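Local atomic coordinates of protein (hdlp (histone deacetylase-like protein)) (Aquifex aeolicus, PDB entry 1C3P), a protein that probably removes acetyl groups as a zinc-dependent member of the histone deacetylase family, and may take part in acetoin breakdown. Residues K14-P22 and Y91-G102; L232-K243 and A278-F286. All coordinates share one frame; numbering follows the deposited sequence.

Contact 1: K14-P22 and Y91-G102; sequences KYRYPKNHP and YENPVSYAMFTG
Two pieces of the histone deacetylase alpha/beta fold meet here: segment 91-102, which runs into the start of helix 98-118, and segment 14-22, a loop following strand 4-8 whose Pro22 end approaches the zinc site. Tyr15 lies on that helix start. CG2 of Thr101 stands over one face of its ring, 3.9 Å from the ring centroid and 23° off the normal, a CH-pi contact. CG2 is directed there by its own torsion, opposite the backbone N, while Thr101 OG1 turns away to Glu73. Tyr15 CD1 meets Gly102 CA at 3.7 Å, where the missing side chain matters: a CB on Gly102 would fall 3.0 Å from Tyr15 CB. With a leucine here instead of Tyr15 the ring is gone, and the Thr101 methyl would probably be left without the aromatic face it rests on. CB of Ala98 meets Tyr15 O and lies 3.6 Å from Tyr17 CE1, and the Tyr17 hydroxyl continues to Phe141 O. Ser96 caps the helix, its OG accepting from Ala98 N (3.0 Å, 156°), and a weak bond from Ser96 N to Met99 SD completes a capping box. Farther along, Pro18 CG touches Pro94 CB at 4.0 Å. The His21 imidazole is sandwiched, with Tyr17 CD2 above the centre of one face and Pro22 CD over the other. Its edge turns to the 91-92 backbone: ND1 donates a weak bond to Tyr91 O (3.4 Å, 140°), and CE1 approaches Glu92 O at 3.0 Å. Tyr91 OH reaches back with another weak bond to Asn20 O. Cohesion therefore comes mainly from ring and methyl packing, and because Glu92 O has no hydrogen-bond partner in the model, the polarised CH of His21 is likely to give it modest electrostatic compensation.

Contact 2: L232-K243 and A278-F286; sequences LFALEKSLEIVK and AFNIVREVF
Leu239 and Ile281 interlock as reciprocal knobs into holes between helix 228-245 and helix 272-286, neighbours on one flank of the parallel sheet. The short segments run nearly parallel, their axes 10.4 Å apart with a crossing angle of -19°. Leu239 sits among Ile281, Val282, Val285 and Phe286. Its two methyls divide the work: CD1 lies 3.7 Å from Val285 CG2 and also meets Ile281 CG2, whereas CD2 comes to the edge of the Phe286 ring, 4.1 Å from CE1. Ile281 enters the hole made by Leu232, Leu235, Glu236 and Leu239. With CG1 opposite the carbonyl carbon (chi1 -71°), its CD1 reaches Leu232 CD2 at 3.7 Å, while CG2 faces Leu239. Small Ala278 admits Leu235 CD1 to 3.7 Å from its CB. Beneath this layer, Leu239 and Val242 continue onto strand 185-192, and Val282 and Phe286 onto Tyr251 of strand 250-254.

The solvent-facing side is more open, with fewer contacts. Glu236 contributes its CG, 4.0 Å from Ile281 CD1, and its carboxylate stays 6.9 Å, OE2 to OE1, from that of Glu284. Lys243, bent at chi3, crosses Val285 obliquely, with one local tight spot of 3.4 Å between Lys243 CE and Val285 CG1. The side-chain contacts are almost all apolar and no polar pair bonds across, so the association rests on shape and exclusion of water, and the charged residues take part mainly through their methylenes.

Overall arrangement
Contact 1 and contact 2 lie on opposite sides of the chain's centre, each centred about 17 Å from it; their own centres are 34 Å apart and their nearest atoms about 21 Å, so they do not touch. Along the chain they follow in series. The zinc-binding residues, here without metal, lie some way from both: the side chain of Pro22 in contact 1 is about 9 Å from those of His170 and Asp258, and that of Ala278 in contact 2 about 11 Å from that of Asp168 and 12 Å from that of Asp258. Neither contact supplies a zinc ligand. Contact 1 approaches the metal site with its Pro22 end, whereas contact 2 pairs helices covering the sheet.

Contact 1: K14-P22 and Y91-G102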
loop_
_atom_site.group_PDB
_atom_site.type_symbol
_atom_site.label_atom_id
_atom_site.label_comp_id
_atom_site.label_asym_id
_atom_site.label_seq_id
_atom_site.Cartn_x
_atom_site.Cartn_y
_atom_site.Cartn_z
ATOM N N LYS A 14 -7.834 11.766 -13.070
ATOM C CA LYS A 14 -8.618 11.457 -14.264
ATOM C C LYS A 14 -8.756 9.965 -14.558
ATOM O O LYS A 14 -9.380 9.585 -15.552
ATOM C CB LYS A 14 -8.020 12.151 -15.496
ATOM C CG LYS A 14 -8.356 13.640 -15.622
ATOM C CD LYS A 14 -9.860 13.907 -15.863
ATOM C CE LYS A 14 -10.366 13.422 -17.229
ATOM N NZ LYS A 14 -10.310 11.942 -17.418
ATOM N N TYR A 15 -8.171 9.124 -13.707
ATOM C CA TYR A 15 -8.231 7.665 -13.883
ATOM C C TYR A 15 -8.807 7.051 -12.612
ATOM O O TYR A 15 -8.184 6.192 -11.990
ATOM C CB TYR A 15 -6.824 7.102 -14.134
ATOM C CG TYR A 15 -6.090 7.856 -15.209
ATOM C CD1 TYR A 15 -4.763 8.242 -15.031
ATOM C CD2 TYR A 15 -6.744 8.259 -16.374
ATOM C CE1 TYR A 15 -4.104 9.024 -15.983
ATOM C CE2 TYR A 15 -6.097 9.037 -17.328
ATOM C CZ TYR A 15 -4.780 9.419 -17.124
ATOM O OH TYR A 15 -4.141 10.220 -18.051
ATOM N N ARG A 16 -9.995 7.511 -12.229
ATOM C CA ARG A 16 -10.673 7.028 -11.030
ATOM C C ARG A 16 -11.458 5.766 -11.371
ATOM O O ARG A 16 -11.818 5.535 -12.528
ATOM C CB ARG A 16 -11.676 8.071 -10.531
ATOM C CG ARG A 16 -11.148 9.484 -10.364
ATOM C CD ARG A 16 -10.249 9.662 -9.153
ATOM N NE ARG A 16 -9.923 11.075 -8.970
ATOM C CZ ARG A 16 -10.829 12.037 -8.794
ATOM N NH1 ARG A 16 -12.123 11.745 -8.775
ATOM N NH2 ARG A 16 -10.441 13.298 -8.650
ATOM N N TYR A 17 -11.722 4.939 -10.370
ATOM C CA TYR A 17 -12.517 3.747 -10.613
ATOM C C TYR A 17 -13.962 4.196 -10.776
ATOM O O TYR A 17 -14.336 5.307 -10.382
ATOM C CB TYR A 17 -12.377 2.747 -9.464
ATOM C CG TYR A 17 -11.055 2.000 -9.474
ATOM C CD1 TYR A 17 -9.838 2.688 -9.475
ATOM C CD2 TYR A 17 -11.024 0.600 -9.479
ATOM C CE1 TYR A 17 -8.623 2.006 -9.477
ATOM C CE2 TYR A 17 -9.819 -0.092 -9.480
ATOM C CZ TYR A 17 -8.621 0.615 -9.477
ATOM O OH TYR A 17 -7.419 -0.059 -9.453
ATOM N N PRO A 18 -14.801 3.339 -11.352
ATOM C CA PRO A 18 -16.187 3.740 -11.536
ATOM C C PRO A 18 -17.064 3.839 -10.302
ATOM O O PRO A 18 -16.681 3.492 -9.183
ATOM C CB PRO A 18 -16.704 2.673 -12.494
ATOM C CG PRO A 18 -16.005 1.448 -11.961
ATOM C CD PRO A 18 -14.584 1.990 -11.907
ATOM N N LYS A 19 -18.247 4.373 -10.563
ATOM C CA LYS A 19 -19.356 4.506 -9.634
ATOM C C LYS A 19 -19.142 4.043 -8.195
ATOM O O LYS A 19 -18.443 4.650 -7.388
ATOM C CB LYS A 19 -20.482 3.665 -10.216
ATOM C CG LYS A 19 -19.955 2.251 -10.509
ATOM C CD LYS A 19 -20.965 1.245 -11.007
ATOM C CE LYS A 19 -20.286 -0.122 -11.068
ATOM N NZ LYS A 19 -21.153 -1.201 -11.608
ATOM N N ASN A 20 -19.824 2.934 -7.933
ATOM C CA ASN A 20 -19.903 2.185 -6.692
ATOM C C ASN A 20 -18.567 1.795 -6.067
ATOM O O ASN A 20 -18.467 1.620 -4.849
ATOM C CB ASN A 20 -20.692 0.910 -6.992
ATOM C CG ASN A 20 -21.802 0.658 -6.005
ATOM O OD1 ASN A 20 -22.694 1.492 -5.828
ATOM N ND2 ASN A 20 -21.765 -0.504 -5.360
ATOM N N HIS A 21 -17.549 1.657 -6.906
ATOM C CA HIS A 21 -16.223 1.226 -6.469
ATOM C C HIS A 21 -15.561 2.048 -5.357
ATOM O O HIS A 21 -15.590 3.278 -5.375
ATOM C CB HIS A 21 -15.280 1.179 -7.671
ATOM C CG HIS A 21 -14.117 0.261 -7.474
ATOM N ND1 HIS A 21 -14.078 -1.012 -7.999
ATOM C CD2 HIS A 21 -12.985 0.402 -6.742
ATOM C CE1 HIS A 21 -12.973 -1.616 -7.606
ATOM N NE2 HIS A 21 -12.291 -0.780 -6.840
ATOM N N PRO A 22 -14.958 1.373 -4.365
ATOM C CA PRO A 22 -14.287 2.065 -3.259
ATOM C C PRO A 22 -13.156 3.011 -3.701
ATOM O O PRO A 22 -12.803 3.942 -2.977
ATOM C CB PRO A 22 -13.774 0.901 -2.401
ATOM C CG PRO A 22 -14.826 -0.169 -2.653
ATOM C CD PRO A 22 -14.879 -0.085 -4.162
ATOM N N TYR A 91 -17.321 -6.348 -11.080
ATOM C CA TYR A 91 -17.376 -5.204 -10.167
ATOM C C TYR A 91 -16.007 -4.901 -9.553
ATOM O O TYR A 91 -15.616 -3.752 -9.369
ATOM C CB TYR A 91 -18.326 -5.496 -9.011
ATOM C CG TYR A 91 -18.221 -4.473 -7.892
ATOM C CD1 TYR A 91 -18.764 -3.195 -8.030
ATOM C CD2 TYR A 91 -17.565 -4.784 -6.696
ATOM C CE1 TYR A 91 -18.663 -2.253 -7.003
ATOM C CE2 TYR A 91 -17.455 -3.852 -5.665
ATOM C CZ TYR A 91 -18.010 -2.592 -5.825
ATOM O OH TYR A 91 -17.920 -1.677 -4.801
ATOM N N GLU A 92 -15.302 -5.964 -9.214
ATOM C CA GLU A 92 -14.002 -5.866 -8.575
ATOM C C GLU A 92 -12.893 -5.205 -9.402
ATOM O O GLU A 92 -12.284 -4.218 -8.961
ATOM C CB GLU A 92 -13.609 -7.279 -8.135
ATOM C CG GLU A 92 -12.220 -7.454 -7.588
ATOM C CD GLU A 92 -12.045 -8.825 -6.956
ATOM O OE1 GLU A 92 -10.917 -9.380 -7.026
ATOM O OE2 GLU A 92 -13.038 -9.331 -6.375
ATOM N N ASN A 93 -12.636 -5.741 -10.594
ATOM C CA ASN A 93 -11.596 -5.221 -11.485
ATOM C C ASN A 93 -12.280 -4.843 -12.799
ATOM O O ASN A 93 -12.074 -5.473 -13.836
ATOM C CB ASN A 93 -10.558 -6.317 -11.709
ATOM C CG ASN A 93 -10.137 -6.971 -10.410
ATOM O OD1 ASN A 93 -9.623 -6.307 -9.500
ATOM N ND2 ASN A 93 -10.370 -8.278 -10.300
ATOM N N PRO A 94 -13.063 -3.753 -12.774
ATOM C CA PRO A 94 -13.829 -3.231 -13.909
ATOM C C PRO A 94 -13.017 -2.650 -15.039
ATOM O O PRO A 94 -11.844 -2.363 -14.887
ATOM C CB PRO A 94 -14.684 -2.135 -13.269
ATOM C CG PRO A 94 -14.637 -2.449 -11.784
ATOM C CD PRO A 94 -13.207 -2.836 -11.633
ATOM N N VAL A 95 -13.663 -2.473 -16.185
ATOM C CA VAL A 95 -13.012 -1.818 -17.305
ATOM C C VAL A 95 -13.039 -0.311 -16.983
ATOM O O VAL A 95 -14.089 0.222 -16.632
ATOM C CB VAL A 95 -13.792 -2.075 -18.614
ATOM C CG1 VAL A 95 -13.294 -1.151 -19.723
ATOM C CG2 VAL A 95 -13.608 -3.526 -19.039
ATOM N N SER A 96 -11.891 0.357 -17.050
ATOM C CA SER A 96 -11.806 1.808 -16.815
ATOM C C SER A 96 -10.405 2.279 -17.216
ATOM O O SER A 96 -9.531 1.453 -17.501
ATOM C CB SER A 96 -12.026 2.167 -15.345
ATOM O OG SER A 96 -10.818 2.069 -14.612
ATOM N N TYR A 97 -10.167 3.592 -17.241
ATOM C CA TYR A 97 -8.829 4.035 -17.599
ATOM C C TYR A 97 -7.820 3.894 -16.459
ATOM O O TYR A 97 -6.647 4.235 -16.598
ATOM C CB TYR A 97 -8.840 5.456 -18.169
ATOM C CG TYR A 97 -9.457 5.491 -19.555
ATOM C CD1 TYR A 97 -10.834 5.653 -19.737
ATOM C CD2 TYR A 97 -8.666 5.278 -20.684
ATOM C CE1 TYR A 97 -11.407 5.604 -21.015
ATOM C CE2 TYR A 97 -9.226 5.225 -21.966
ATOM C CZ TYR A 97 -10.592 5.388 -22.124
ATOM O OH TYR A 97 -11.134 5.331 -23.392
ATOM N N ALA A 98 -8.266 3.377 -15.328
ATOM C CA ALA A 98 -7.336 3.142 -14.243
ATOM C C ALA A 98 -6.711 1.779 -14.510
ATOM O O ALA A 98 -5.614 1.498 -14.052
ATOM C CB ALA A 98 -8.063 3.101 -12.902
ATOM N N MET A 99 -7.394 0.946 -15.292
ATOM C CA MET A 99 -6.901 -0.425 -15.496
ATOM C C MET A 99 -5.538 -0.541 -16.142
ATOM O O MET A 99 -4.796 -1.480 -15.857
ATOM C CB MET A 99 -7.926 -1.259 -16.272
ATOM C CG MET A 99 -7.853 -1.118 -17.772
ATOM S SD MET A 99 -9.393 -1.785 -18.474
ATOM C CE MET A 99 -9.297 -3.524 -17.930
ATOM N N PHE A 100 -5.197 0.379 -17.034
ATOM C CA PHE A 100 -3.855 0.309 -17.616
ATOM C C PHE A 100 -3.107 1.637 -17.522
ATOM O O PHE A 100 -1.969 1.679 -17.065
ATOM C CB PHE A 100 -3.881 -0.121 -19.082
ATOM C CG PHE A 100 -2.513 -0.258 -19.667
ATOM C CD1 PHE A 100 -1.714 -1.353 -19.343
ATOM C CD2 PHE A 100 -1.974 0.763 -20.457
ATOM C CE1 PHE A 100 -0.393 -1.428 -19.792
ATOM C CE2 PHE A 100 -0.654 0.695 -20.907
ATOM C CZ PHE A 100 0.139 -0.401 -20.572
ATOM N N THR A 101 -3.733 2.730 -17.941
ATOM C CA THR A 101 -3.040 4.017 -17.886
ATOM C C THR A 101 -2.722 4.432 -16.451
ATOM O O THR A 101 -1.575 4.707 -16.131
ATOM C CB THR A 101 -3.871 5.099 -18.586
ATOM O OG1 THR A 101 -4.043 4.728 -19.961
ATOM C CG2 THR A 101 -3.173 6.438 -18.538
ATOM N N GLY A 102 -3.739 4.463 -15.595
ATOM C CA GLY A 102 -3.526 4.827 -14.199
ATOM C C GLY A 102 -2.611 3.813 -13.528
ATOM O O GLY A 102 -1.702 4.179 -12.794
#

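Contact 2: L232-K243 and A278-F286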
loop_
_atom_site.group_PDB
_atom_site.type_symbol
_atom_site.label_atom_id
_atom_site.label_comp_id
_atom_site.label_asym_id
_atom_site.label_seq_id
_atom_site.Cartn_x
_atom_site.Cartn_y
_atom_site.Cartn_z
ATOM N N LEU A 232 1.177 -2.534 16.964
ATOM C CA LEU A 232 2.611 -2.320 17.179
ATOM C C LEU A 232 3.304 -3.507 17.832
ATOM O O LEU A 232 4.451 -3.789 17.533
ATOM C CB LEU A 232 2.839 -1.049 17.992
ATOM C CG LEU A 232 2.322 0.216 17.290
ATOM C CD1 LEU A 232 2.389 1.380 18.272
ATOM C CD2 LEU A 232 3.100 0.527 16.023
ATOM N N PHE A 233 2.617 -4.196 18.736
ATOM C CA PHE A 233 3.173 -5.394 19.361
ATOM C C PHE A 233 3.496 -6.397 18.259
ATOM O O PHE A 233 4.599 -6.952 18.186
ATOM C CB PHE A 233 2.133 -6.036 20.286
ATOM C CG PHE A 233 2.517 -7.407 20.786
ATOM C CD1 PHE A 233 3.297 -7.556 21.930
ATOM C CD2 PHE A 233 2.061 -8.545 20.133
ATOM C CE1 PHE A 233 3.608 -8.824 22.428
ATOM C CE2 PHE A 233 2.366 -9.827 20.615
ATOM C CZ PHE A 233 3.136 -9.967 21.765
ATOM N N ALA A 234 2.502 -6.640 17.408
ATOM C CA ALA A 234 2.642 -7.594 16.314
ATOM C C ALA A 234 3.775 -7.202 15.375
ATOM O O ALA A 234 4.545 -8.046 14.908
ATOM C CB ALA A 234 1.296 -7.685 15.531
ATOM N N LEU A 235 3.864 -5.915 15.087
ATOM C CA LEU A 235 4.895 -5.407 14.185
ATOM C C LEU A 235 6.305 -5.637 14.749
ATOM O O LEU A 235 7.177 -6.195 14.078
ATOM C CB LEU A 235 4.683 -3.907 13.967
ATOM C CG LEU A 235 4.993 -3.280 12.605
ATOM C CD1 LEU A 235 5.544 -1.879 12.856
ATOM C CD2 LEU A 235 5.977 -4.128 11.796
ATOM N N GLU A 236 6.526 -5.209 15.989
ATOM C CA GLU A 236 7.840 -5.360 16.625
ATOM C C GLU A 236 8.283 -6.819 16.701
ATOM O O GLU A 236 9.435 -7.151 16.402
ATOM C CB GLU A 236 7.815 -4.783 18.044
ATOM C CG GLU A 236 7.364 -3.348 18.112
ATOM C CD GLU A 236 7.145 -2.870 19.537
ATOM O OE1 GLU A 236 6.282 -3.447 20.251
ATOM O OE2 GLU A 236 7.839 -1.912 19.932
ATOM N N LYS A 237 7.362 -7.686 17.107
ATOM C CA LYS A 237 7.667 -9.100 17.229
ATOM C C LYS A 237 7.918 -9.762 15.875
ATOM O O LYS A 237 8.818 -10.596 15.741
ATOM C CB LYS A 237 6.526 -9.796 17.973
ATOM C CG LYS A 237 6.836 -11.203 18.409
ATOM C CD LYS A 237 6.195 -11.470 19.758
ATOM C CE LYS A 237 6.767 -10.519 20.803
ATOM N NZ LYS A 237 6.152 -10.720 22.138
ATOM N N SER A 238 7.131 -9.409 14.861
ATOM C CA SER A 238 7.354 -10.027 13.563
ATOM C C SER A 238 8.661 -9.531 12.930
ATOM O O SER A 238 9.364 -10.293 12.260
ATOM C CB SER A 238 6.153 -9.785 12.627
ATOM O OG SER A 238 5.952 -8.422 12.349
ATOM N N LEU A 239 9.004 -8.263 13.139
ATOM C CA LEU A 239 10.251 -7.760 12.573
ATOM C C LEU A 239 11.431 -8.497 13.185
ATOM O O LEU A 239 12.435 -8.735 12.515
ATOM C CB LEU A 239 10.405 -6.251 12.801
ATOM C CG LEU A 239 9.383 -5.313 12.148
ATOM C CD1 LEU A 239 9.680 -3.877 12.579
ATOM C CD2 LEU A 239 9.439 -5.409 10.630
ATOM N N GLU A 240 11.310 -8.873 14.452
ATOM C CA GLU A 240 12.395 -9.583 15.118
ATOM C C GLU A 240 12.570 -10.965 14.486
ATOM O O GLU A 240 13.695 -11.445 14.309
ATOM C CB GLU A 240 12.107 -9.679 16.628
ATOM C CG GLU A 240 13.192 -10.362 17.446
ATOM C CD GLU A 240 13.040 -10.115 18.939
ATOM O OE1 GLU A 240 11.960 -10.417 19.493
ATOM O OE2 GLU A 240 14.008 -9.615 19.558
ATOM N N ILE A 241 11.455 -11.591 14.130
ATOM C CA ILE A 241 11.480 -12.897 13.493
ATOM C C ILE A 241 12.193 -12.799 12.150
ATOM O O ILE A 241 13.022 -13.643 11.810
ATOM C CB ILE A 241 10.045 -13.444 13.263
ATOM C CG1 ILE A 241 9.377 -13.729 14.607
ATOM C CG2 ILE A 241 10.092 -14.719 12.394
ATOM C CD1 ILE A 241 7.933 -14.197 14.499
ATOM N N VAL A 242 11.870 -11.759 11.387
ATOM C CA VAL A 242 12.490 -11.579 10.088
ATOM C C VAL A 242 13.979 -11.290 10.250
ATOM O O VAL A 242 14.817 -11.922 9.601
ATOM C CB VAL A 242 11.854 -10.408 9.317
ATOM C CG1 VAL A 242 12.611 -10.172 8.017
ATOM C CG2 VAL A 242 10.376 -10.707 9.030
ATOM N N LYS A 243 14.291 -10.339 11.124
ATOM C CA LYS A 243 15.676 -9.959 11.353
ATOM C C LYS A 243 16.555 -11.137 11.738
ATOM O O LYS A 243 17.704 -11.215 11.311
ATOM C CB LYS A 243 15.784 -8.890 12.442
ATOM C CG LYS A 243 17.236 -8.507 12.727
ATOM C CD LYS A 243 17.401 -7.657 13.982
ATOM C CE LYS A 243 16.757 -6.294 13.853
ATOM N NZ LYS A 243 16.963 -5.499 15.100
ATOM N N ALA A 278 4.471 2.995 13.513
ATOM C CA ALA A 278 4.775 1.724 12.851
ATOM C C ALA A 278 5.847 1.966 11.786
ATOM O O ALA A 278 6.830 1.222 11.656
ATOM C CB ALA A 278 3.493 1.155 12.194
ATOM N N PHE A 279 5.643 3.025 11.019
ATOM C CA PHE A 279 6.578 3.416 9.970
ATOM C C PHE A 279 7.981 3.637 10.554
ATOM O O PHE A 279 8.987 3.161 10.011
ATOM C CB PHE A 279 6.070 4.711 9.323
ATOM C CG PHE A 279 7.031 5.327 8.350
ATOM C CD1 PHE A 279 7.321 4.701 7.137
ATOM C CD2 PHE A 279 7.621 6.555 8.631
ATOM C CE1 PHE A 279 8.190 5.305 6.213
ATOM C CE2 PHE A 279 8.485 7.163 7.717
ATOM C CZ PHE A 279 8.769 6.540 6.506
ATOM N N ASN A 280 8.042 4.361 11.665
ATOM C CA ASN A 280 9.321 4.639 12.296
ATOM C C ASN A 280 9.965 3.431 12.950
ATOM O O ASN A 280 11.191 3.336 13.020
ATOM C CB ASN A 280 9.178 5.796 13.290
ATOM C CG ASN A 280 8.892 7.114 12.588
ATOM O OD1 ASN A 280 9.428 7.378 11.510
ATOM N ND2 ASN A 280 8.077 7.958 13.205
ATOM N N ILE A 281 9.142 2.503 13.419
ATOM C CA ILE A 281 9.658 1.276 14.009
ATOM C C ILE A 281 10.369 0.452 12.930
ATOM O O ILE A 281 11.398 -0.176 13.192
ATOM C CB ILE A 281 8.525 0.418 14.602
ATOM C CG1 ILE A 281 7.977 1.074 15.868
ATOM C CG2 ILE A 281 9.033 -0.976 14.899
ATOM C CD1 ILE A 281 6.810 0.307 16.485
ATOM N N VAL A 282 9.815 0.434 11.721
ATOM C CA VAL A 282 10.432 -0.329 10.636
ATOM C C VAL A 282 11.790 0.286 10.310
ATOM O O VAL A 282 12.792 -0.418 10.146
ATOM C CB VAL A 282 9.553 -0.342 9.362
ATOM C CG1 VAL A 282 10.356 -0.888 8.192
ATOM C CG2 VAL A 282 8.326 -1.233 9.586
ATOM N N ARG A 283 11.825 1.608 10.246
ATOM C CA ARG A 283 13.071 2.301 9.939
ATOM C C ARG A 283 14.136 2.097 11.018
ATOM O O ARG A 283 15.328 2.052 10.713
ATOM C CB ARG A 283 12.796 3.784 9.745
ATOM C CG ARG A 283 11.914 4.085 8.535
ATOM C CD ARG A 283 11.444 5.519 8.550
ATOM N NE ARG A 283 12.525 6.461 8.299
ATOM C CZ ARG A 283 12.530 7.715 8.728
ATOM N NH1 ARG A 283 11.508 8.180 9.441
ATOM N NH2 ARG A 283 13.548 8.509 8.432
ATOM N N GLU A 284 13.715 1.982 12.272
ATOM C CA GLU A 284 14.686 1.774 13.349
ATOM C C GLU A 284 15.276 0.383 13.265
ATOM O O GLU A 284 16.407 0.160 13.683
ATOM C CB GLU A 284 14.038 1.932 14.719
ATOM C CG GLU A 284 13.448 3.290 14.963
ATOM C CD GLU A 284 12.751 3.364 16.296
ATOM O OE1 GLU A 284 11.823 2.556 16.524
ATOM O OE2 GLU A 284 13.128 4.228 17.113
ATOM N N VAL A 285 14.506 -0.559 12.732
ATOM C CA VAL A 285 14.984 -1.927 12.629
ATOM C C VAL A 285 15.799 -2.139 11.364
ATOM O O VAL A 285 16.863 -2.746 11.408
ATOM C CB VAL A 285 13.814 -2.950 12.630
ATOM C CG1 VAL A 285 14.356 -4.362 12.474
ATOM C CG2 VAL A 285 13.017 -2.845 13.932
ATOM N N PHE A 286 15.313 -1.635 10.232
ATOM C CA PHE A 286 16.036 -1.846 8.992
ATOM C C PHE A 286 16.652 -0.641 8.296
ATOM O O PHE A 286 17.212 -0.771 7.203
ATOM C CB PHE A 286 15.145 -2.604 8.002
ATOM C CG PHE A 286 14.844 -4.012 8.415
ATOM C CD1 PHE A 286 13.589 -4.360 8.913
ATOM C CD2 PHE A 286 15.835 -4.996 8.342
ATOM C CE1 PHE A 286 13.325 -5.663 9.329
ATOM C CE2 PHE A 286 15.581 -6.304 8.757
ATOM C CZ PHE A 286 14.325 -6.638 9.252
#